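Local structure of putative isomerase YbhH (Escherichia coli, 6OTV) at residues 225-230 against 251-256; 206-211 against 215-220. The protein probably acts as an isomerase of the PrpF family, although its substrate and reaction have not been assigned. All blocks are in the same frame, centred on the assembly; numbering follows the deposited sequence.

Contact 1 (225-230 against 251-256)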
ATOM      1  N   ALA A 225      23.518 -27.505 -18.349  1.00 70.86           N
ATOM      2  CA  ALA A 225      22.754 -27.629 -19.586  1.00 72.91           C
ATOM      3  C   ALA A 225      21.344 -28.137 -19.311  1.00 66.79           C
ATOM      4  O   ALA A 225      20.370 -27.607 -19.857  1.00 61.47           O
ATOM      5  CB  ALA A 225      23.480 -28.554 -20.562  1.00 73.20           C
ATOM      6  N   ARG A 226      21.216 -29.166 -18.465  1.00 65.59           N
ATOM      7  CA  ARG A 226      19.894 -29.677 -18.119  1.00 63.83           C
ATOM      8  C   ARG A 226      19.059 -28.630 -17.396  1.00 65.74           C
ATOM      9  O   ARG A 226      17.838 -28.573 -17.581  1.00 68.47           O
ATOM     10  CB  ARG A 226      20.023 -30.938 -17.264  1.00 64.35           C
ATOM     11  CG  ARG A 226      20.182 -32.215 -18.070  1.00 74.13           C
ATOM     12  CD  ARG A 226      20.146 -33.449 -17.180  1.00 76.84           C
ATOM     13  NE  ARG A 226      19.862 -34.662 -17.944  1.00 90.03           N
ATOM     14  CZ  ARG A 226      20.785 -35.407 -18.546  1.00 94.27           C
ATOM     15  NH1 ARG A 226      22.064 -35.067 -18.478  1.00 98.89           N
ATOM     16  NH2 ARG A 226      20.429 -36.494 -19.218  1.00 90.00           N
ATOM     17  N   ILE A 227      19.696 -27.790 -16.577  1.00 62.40           N
ATOM     18  CA  ILE A 227      18.968 -26.724 -15.896  1.00 59.21           C
ATOM     19  C   ILE A 227      18.472 -25.690 -16.901  1.00 62.36           C
ATOM     20  O   ILE A 227      17.330 -25.223 -16.815  1.00 60.97           O
ATOM     21  CB  ILE A 227      19.851 -26.086 -14.807  1.00 54.64           C
ATOM     22  CG1 ILE A 227      20.105 -27.080 -13.673  1.00 54.62           C
ATOM     23  CG2 ILE A 227      19.206 -24.822 -14.264  1.00 48.25           C
ATOM     24  CD1 ILE A 227      20.965 -26.525 -12.555  1.00 50.23           C
ATOM     25  N   GLU A 228      19.312 -25.325 -17.874  1.00 69.95           N
ATOM     26  CA  GLU A 228      18.914 -24.329 -18.865  1.00 71.26           C
ATOM     27  C   GLU A 228      17.758 -24.826 -19.725  1.00 69.27           C
ATOM     28  O   GLU A 228      16.849 -24.055 -20.051  1.00 68.16           O
ATOM     29  CB  GLU A 228      20.108 -23.951 -19.741  1.00 80.59           C
ATOM     30  CG  GLU A 228      20.970 -22.846 -19.164  1.00 85.71           C
ATOM     31  CD  GLU A 228      20.250 -21.511 -19.125  1.00 88.41           C
ATOM     32  OE1 GLU A 228      19.352 -21.291 -19.967  1.00 90.71           O
ATOM     33  OE2 GLU A 228      20.578 -20.684 -18.252  1.00 87.48           O
ATOM     34  N   SER A 229      17.782 -26.106 -20.105  1.00 71.29           N
ATOM     35  CA  SER A 229      16.684 -26.668 -20.886  1.00 71.66           C
ATOM     36  C   SER A 229      15.351 -26.487 -20.173  1.00 73.03           C
ATOM     37  O   SER A 229      14.333 -26.185 -20.806  1.00 75.35           O
ATOM     38  CB  SER A 229      16.943 -28.150 -21.163  1.00 73.45           C
ATOM     39  OG  SER A 229      15.795 -28.774 -21.710  1.00 74.83           O
ATOM     40  N   ILE A 230      15.341 -26.659 -18.852  1.00 71.67           N
ATOM     41  CA  ILE A 230      14.108 -26.490 -18.095  1.00 67.46           C
ATOM     42  C   ILE A 230      13.782 -25.013 -17.899  1.00 67.14           C
ATOM     43  O   ILE A 230      12.606 -24.632 -17.888  1.00 63.42           O
ATOM     44  CB  ILE A 230      14.213 -27.230 -16.751  1.00 62.37           C
ATOM     45  CG1 ILE A 230      14.652 -28.677 -16.976  1.00 59.36           C
ATOM     46  CG2 ILE A 230      12.886 -27.192 -16.010  1.00 63.71           C
ATOM     47  CD1 ILE A 230      14.895 -29.449 -15.697  1.00 54.46           C
ATOM     48  N   PRO A 251      16.239 -20.462 -11.591  1.00 50.70           N
ATOM     49  CA  PRO A 251      16.034 -21.868 -11.222  1.00 52.71           C
ATOM     50  C   PRO A 251      16.600 -22.161  -9.842  1.00 48.11           C
ATOM     51  O   PRO A 251      17.647 -21.636  -9.454  1.00 40.92           O
ATOM     52  CB  PRO A 251      16.782 -22.638 -12.318  1.00 56.05           C
ATOM     53  CG  PRO A 251      17.807 -21.683 -12.817  1.00 52.67           C
ATOM     54  CD  PRO A 251      17.212 -20.310 -12.687  1.00 45.61           C
ATOM     55  N   VAL A 252      15.878 -22.990  -9.090  1.00 38.67           N
ATOM     56  CA  VAL A 252      16.241 -23.336  -7.719  1.00 40.24           C
ATOM     57  C   VAL A 252      16.216 -24.850  -7.578  1.00 39.51           C
ATOM     58  O   VAL A 252      15.162 -25.474  -7.748  1.00 43.26           O
ATOM     59  CB  VAL A 252      15.297 -22.699  -6.687  1.00 42.02           C
ATOM     60  CG1 VAL A 252      15.711 -23.128  -5.292  1.00 33.28           C
ATOM     61  CG2 VAL A 252      15.298 -21.181  -6.819  1.00 42.50           C
ATOM     62  N   LEU A 253      17.366 -25.437  -7.261  1.00 39.69           N
ATOM     63  CA  LEU A 253      17.423 -26.847  -6.903  1.00 40.11           C
ATOM     64  C   LEU A 253      17.082 -27.006  -5.426  1.00 37.40           C
ATOM     65  O   LEU A 253      17.651 -26.316  -4.575  1.00 33.92           O
ATOM     66  CB  LEU A 253      18.808 -27.421  -7.194  1.00 38.63           C
ATOM     67  CG  LEU A 253      19.277 -27.388  -8.649  1.00 44.25           C
ATOM     68  CD1 LEU A 253      20.594 -28.132  -8.790  1.00 43.51           C
ATOM     69  CD2 LEU A 253      18.219 -27.988  -9.560  1.00 52.44           C
ATOM     70  N   ILE A 254      16.146 -27.902  -5.119  1.00 32.01           N
ATOM     71  CA  ILE A 254      15.708 -28.096  -3.743  1.00 30.22           C
ATOM     72  C   ILE A 254      15.974 -29.533  -3.312  1.00 32.91           C
ATOM     73  O   ILE A 254      16.007 -30.464  -4.122  1.00 30.41           O
ATOM     74  CB  ILE A 254      14.220 -27.739  -3.539  1.00 29.94           C
ATOM     75  CG1 ILE A 254      13.315 -28.693  -4.320  1.00 30.76           C
ATOM     76  CG2 ILE A 254      13.961 -26.292  -3.935  1.00 33.92           C
ATOM     77  CD1 ILE A 254      11.871 -28.665  -3.861  1.00 30.26           C
ATOM     78  N   SER A 255      16.171 -29.692  -2.009  1.00 28.03           N
ATOM     79  CA  SER A 255      16.388 -30.979  -1.367  1.00 27.22           C
ATOM     80  C   SER A 255      16.036 -30.820   0.104  1.00 29.52           C
ATOM     81  O   SER A 255      15.948 -29.690   0.599  1.00 25.31           O
ATOM     82  CB  SER A 255      17.843 -31.451  -1.540  1.00 30.76           C
ATOM     83  OG  SER A 255      18.752 -30.581  -0.888  1.00 39.10           O
ATOM     84  N   PRO A 256      15.809 -31.921   0.824  1.00 29.80           N
ATOM     85  CA  PRO A 256      15.461 -31.798   2.245  1.00 26.59           C
ATOM     86  C   PRO A 256      16.555 -31.092   3.033  1.00 29.28           C
ATOM     87  O   PRO A 256      17.734 -31.122   2.669  1.00 23.51           O
ATOM     88  CB  PRO A 256      15.296 -33.252   2.700  1.00 23.73           C
ATOM     89  CG  PRO A 256      14.979 -34.004   1.454  1.00 24.24           C
ATOM     90  CD  PRO A 256      15.753 -33.322   0.367  1.00 31.05           C
TER

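Contact 2 (206-211 against 215-220)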
ATOM      1  N   LEU A 206      17.772 -34.346 -11.150  1.00 54.79           N
ATOM      2  CA  LEU A 206      18.875 -34.031 -12.047  1.00 52.93           C
ATOM      3  C   LEU A 206      20.154 -34.761 -11.657  1.00 50.15           C
ATOM      4  O   LEU A 206      21.245 -34.359 -12.072  1.00 55.69           O
ATOM      5  CB  LEU A 206      19.114 -32.521 -12.088  1.00 53.72           C
ATOM      6  CG  LEU A 206      17.943 -31.666 -12.578  1.00 56.12           C
ATOM      7  CD1 LEU A 206      18.381 -30.223 -12.759  1.00 62.30           C
ATOM      8  CD2 LEU A 206      17.359 -32.220 -13.875  1.00 49.60           C
ATOM      9  N   GLY A 207      20.041 -35.823 -10.860  1.00 51.75           N
ATOM     10  CA  GLY A 207      21.205 -36.599 -10.479  1.00 40.10           C
ATOM     11  C   GLY A 207      22.095 -35.947  -9.448  1.00 48.68           C
ATOM     12  O   GLY A 207      23.273 -36.298  -9.351  1.00 44.01           O
ATOM     13  N   LYS A 208      21.564 -35.007  -8.670  1.00 46.92           N
ATOM     14  CA  LYS A 208      22.330 -34.291  -7.663  1.00 40.90           C
ATOM     15  C   LYS A 208      21.699 -34.485  -6.293  1.00 40.46           C
ATOM     16  O   LYS A 208      20.479 -34.635  -6.169  1.00 35.36           O
ATOM     17  CB  LYS A 208      22.415 -32.793  -7.992  1.00 38.16           C
ATOM     18  CG  LYS A 208      23.284 -32.483  -9.197  1.00 49.59           C
ATOM     19  CD  LYS A 208      24.707 -32.952  -8.955  1.00 47.88           C
ATOM     20  CE  LYS A 208      25.573 -32.732 -10.170  1.00 51.74           C
ATOM     21  NZ  LYS A 208      26.990 -33.122  -9.928  1.00 54.77           N
ATOM     22  N   THR A 209      22.544 -34.493  -5.260  1.00 40.27           N
ATOM     23  CA  THR A 209      22.022 -34.535  -3.898  1.00 42.25           C
ATOM     24  C   THR A 209      21.387 -33.208  -3.513  1.00 43.19           C
ATOM     25  O   THR A 209      20.412 -33.184  -2.751  1.00 43.61           O
ATOM     26  CB  THR A 209      23.135 -34.875  -2.907  1.00 38.49           C
ATOM     27  OG1 THR A 209      24.019 -33.752  -2.787  1.00 35.75           O
ATOM     28  CG2 THR A 209      23.924 -36.086  -3.382  1.00 36.18           C
ATOM     29  N   GLY A 210      21.916 -32.104  -4.034  1.00 36.39           N
ATOM     30  CA  GLY A 210      21.500 -30.778  -3.639  1.00 30.85           C
ATOM     31  C   GLY A 210      22.358 -30.153  -2.563  1.00 35.05           C
ATOM     32  O   GLY A 210      22.148 -28.982  -2.227  1.00 29.71           O
ATOM     33  N   TYR A 211      23.320 -30.893  -2.017  1.00 35.92           N
ATOM     34  CA  TYR A 211      24.187 -30.388  -0.964  1.00 34.50           C
ATOM     35  C   TYR A 211      25.584 -30.068  -1.472  1.00 38.38           C
ATOM     36  O   TYR A 211      26.466 -29.734  -0.672  1.00 39.27           O
ATOM     37  CB  TYR A 211      24.245 -31.391   0.189  1.00 27.58           C
ATOM     38  CG  TYR A 211      22.873 -31.835   0.643  1.00 29.38           C
ATOM     39  CD1 TYR A 211      22.068 -30.996   1.406  1.00 25.67           C
ATOM     40  CD2 TYR A 211      22.377 -33.088   0.303  1.00 32.36           C
ATOM     41  CE1 TYR A 211      20.810 -31.393   1.818  1.00 29.19           C
ATOM     42  CE2 TYR A 211      21.118 -33.496   0.712  1.00 25.80           C
ATOM     43  CZ  TYR A 211      20.341 -32.644   1.467  1.00 30.44           C
ATOM     44  OH  TYR A 211      19.089 -33.036   1.877  1.00 29.42           O
ATOM     45  N   ALA A 215      30.666 -24.145  -6.237  1.00 53.12           N
ATOM     46  CA  ALA A 215      31.713 -24.317  -7.239  1.00 59.67           C
ATOM     47  C   ALA A 215      31.588 -25.660  -7.947  1.00 59.93           C
ATOM     48  O   ALA A 215      31.761 -25.742  -9.169  1.00 65.10           O
ATOM     49  CB  ALA A 215      33.090 -24.177  -6.591  1.00 55.39           C
ATOM     50  N   GLU A 216      31.287 -26.724  -7.198  1.00 56.22           N
ATOM     51  CA  GLU A 216      31.118 -28.039  -7.810  1.00 57.62           C
ATOM     52  C   GLU A 216      29.928 -28.056  -8.761  1.00 60.43           C
ATOM     53  O   GLU A 216      29.964 -28.721  -9.802  1.00 63.65           O
ATOM     54  CB  GLU A 216      30.950 -29.103  -6.728  1.00 56.06           C
ATOM     55  CG  GLU A 216      32.077 -29.153  -5.713  1.00 66.07           C
ATOM     56  CD  GLU A 216      31.761 -30.067  -4.544  1.00 77.44           C
ATOM     57  OE1 GLU A 216      30.626 -30.588  -4.486  1.00 78.53           O
ATOM     58  OE2 GLU A 216      32.644 -30.263  -3.681  1.00 80.78           O
ATOM     59  N   LEU A 217      28.860 -27.331  -8.419  1.00 61.08           N
ATOM     60  CA  LEU A 217      27.696 -27.281  -9.296  1.00 58.05           C
ATOM     61  C   LEU A 217      27.997 -26.501 -10.568  1.00 60.59           C
ATOM     62  O   LEU A 217      27.494 -26.842 -11.645  1.00 61.67           O
ATOM     63  CB  LEU A 217      26.509 -26.666  -8.556  1.00 51.44           C
ATOM     64  CG  LEU A 217      26.006 -27.441  -7.338  1.00 47.26           C
ATOM     65  CD1 LEU A 217      24.938 -26.642  -6.618  1.00 36.87           C
ATOM     66  CD2 LEU A 217      25.473 -28.807  -7.748  1.00 42.87           C
ATOM     67  N   ASP A 218      28.817 -25.450 -10.466  1.00 62.05           N
ATOM     68  CA  ASP A 218      29.173 -24.677 -11.651  1.00 66.97           C
ATOM     69  C   ASP A 218      30.095 -25.458 -12.580  1.00 69.77           C
ATOM     70  O   ASP A 218      30.098 -25.216 -13.792  1.00 72.99           O
ATOM     71  CB  ASP A 218      29.824 -23.355 -11.242  1.00 61.01           C
ATOM     72  CG  ASP A 218      28.847 -22.409 -10.575  1.00 65.17           C
ATOM     73  OD1 ASP A 218      27.637 -22.506 -10.868  1.00 66.95           O
ATOM     74  OD2 ASP A 218      29.287 -21.567  -9.762  1.00 64.01           O
ATOM     75  N   ALA A 219      30.879 -26.393 -12.039  1.00 66.05           N
ATOM     76  CA  ALA A 219      31.776 -27.178 -12.879  1.00 69.68           C
ATOM     77  C   ALA A 219      31.022 -28.223 -13.691  1.00 78.69           C
ATOM     78  O   ALA A 219      31.432 -28.551 -14.809  1.00 83.04           O
ATOM     79  CB  ALA A 219      32.852 -27.846 -12.023  1.00 59.89           C
ATOM     80  N   ASP A 220      29.927 -28.757 -13.148  1.00 79.48           N
ATOM     81  CA  ASP A 220      29.128 -29.744 -13.863  1.00 74.73           C
ATOM     82  C   ASP A 220      28.410 -29.085 -15.033  1.00 70.56           C
ATOM     83  O   ASP A 220      27.272 -28.628 -14.890  1.00 65.19           O
ATOM     84  CB  ASP A 220      28.124 -30.407 -12.916  1.00 72.54           C
ATOM     85  CG  ASP A 220      27.533 -31.686 -13.487  1.00 71.47           C
ATOM     86  OD1 ASP A 220      27.271 -31.747 -14.707  1.00 70.93           O
ATOM     87  OD2 ASP A 220      27.329 -32.639 -12.708  1.00 68.17           O
TER

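Contact 1 (225-230 against 251-256)
Ile227, on helix 221-237, makes this contact by pressing two of its methyl groups onto Pro251 and Leu253 of strand 250-255. All of the contact across the two segments is apolar. The gamma methyl goes to the proline: Ile227 CG2 lies 3.7 Å from Pro251 CG and nearly as close to Pro251 CB, with the two side chains crossing at about a right angle. The other branch heads for the leucine, and the two side chains meet tip to tip, Ile227 CD1 standing 4.1 Å from Leu253 CD1. A chi1 of -68° splits the work in this way, since it sets CG2 opposite the backbone N and swings CG1 to the N side, while the extended chi2 carries CD1 out to its full length.

Polar groups work elsewhere. On the helix, the Ser229 hydroxyl is hydrogen-bonded to Asp185, and Glu228 forms a salt bridge with Arg231. Strand 250-255 spends its backbone bonds on its neighbours, parallel strand 197-202 and antiparallel strand 263-267, while Val252 points away from the helix and packs on Val265 and Tyr267.

All three touching residues are buried, and their small hydrophobic patch joins helix 221-237 to strand 250-255, which itself runs between strands 197-202 and 263-267. A helix laid on strands in this way is consistent with the diaminopimelate epimerase-like fold, to whose clan the PrpF family belongs.

Contact 2 (206-211 against 215-220)
Lys208 and Leu217 mark the closest backbone approach, their CA atoms 9.0 Å apart, where the irregular segment 206-211 runs past the last turn of helix 214-219. Lys208 spans most of that gap. It bends at chi2 (-60°) and then runs straight, which takes its amine across to Asp220 just beyond the helix. There Lys208 NZ gives Asp220 OD2 a hydrogen bond of 2.8 Å within a salt bridge, the two side chains arriving from opposite directions. The oxygen receives it on its anti lone pair, turned away from OD1. Lys208 CE also sits close, 3.1 Å from Asp220 OD2.

The carboxylate has a second job. Asp220 ends helical geometry for one helix and is the N-cap of the next, its OD1 accepting from the backbone N of Leu223 at the start of helix 221-237. This is a classic helix-capping arrangement at the junction of two consecutive helices, with each oxygen given its own partner. Both the lysine and the start of helix 221-237 would probably favour the charged form of the acid.

Nearer the lysine's backbone the contact is apolar and loose: Lys208 CD lies 4.4 Å from Leu217 CD2, and both side chains also rest on Leu223. Farther along the loop, Thr209 OG1 accepts a nearly straight bond from Tyr211 N (3.0 Å, 170° at the hydrogen), forming an ST turn. Gly210 adopts a positive phi in this turn. Glu212 reaches back to the same bend, one carboxylate oxygen taking Thr209 N and the other Gly210 N, while the carbonyl O of Gly210 accepts a hydrogen bond from Asn264 of strand 263-267.

In the fold
Contact 2 closes before contact 1 opens along the chain, and their centres lie 10 Å apart on the same side of the chain's centre. The chain leaves strand 197-202, passes through the loop and helix 214-219 of contact 2, enters helix 221-237, and later returns as strand 250-255, parallel to the strand it left. The contacts touch directly: Leu206 CD1 packs 3.7 Å from Ile227 CG1, and at the far end of the strand Tyr211 OH makes a probable hydrogen bond with Pro256 O. Loop 206-211 thus touches both partners of contact 1, helix 221-237 and the end of strand 250-255, so the two contacts form one continuous packed region.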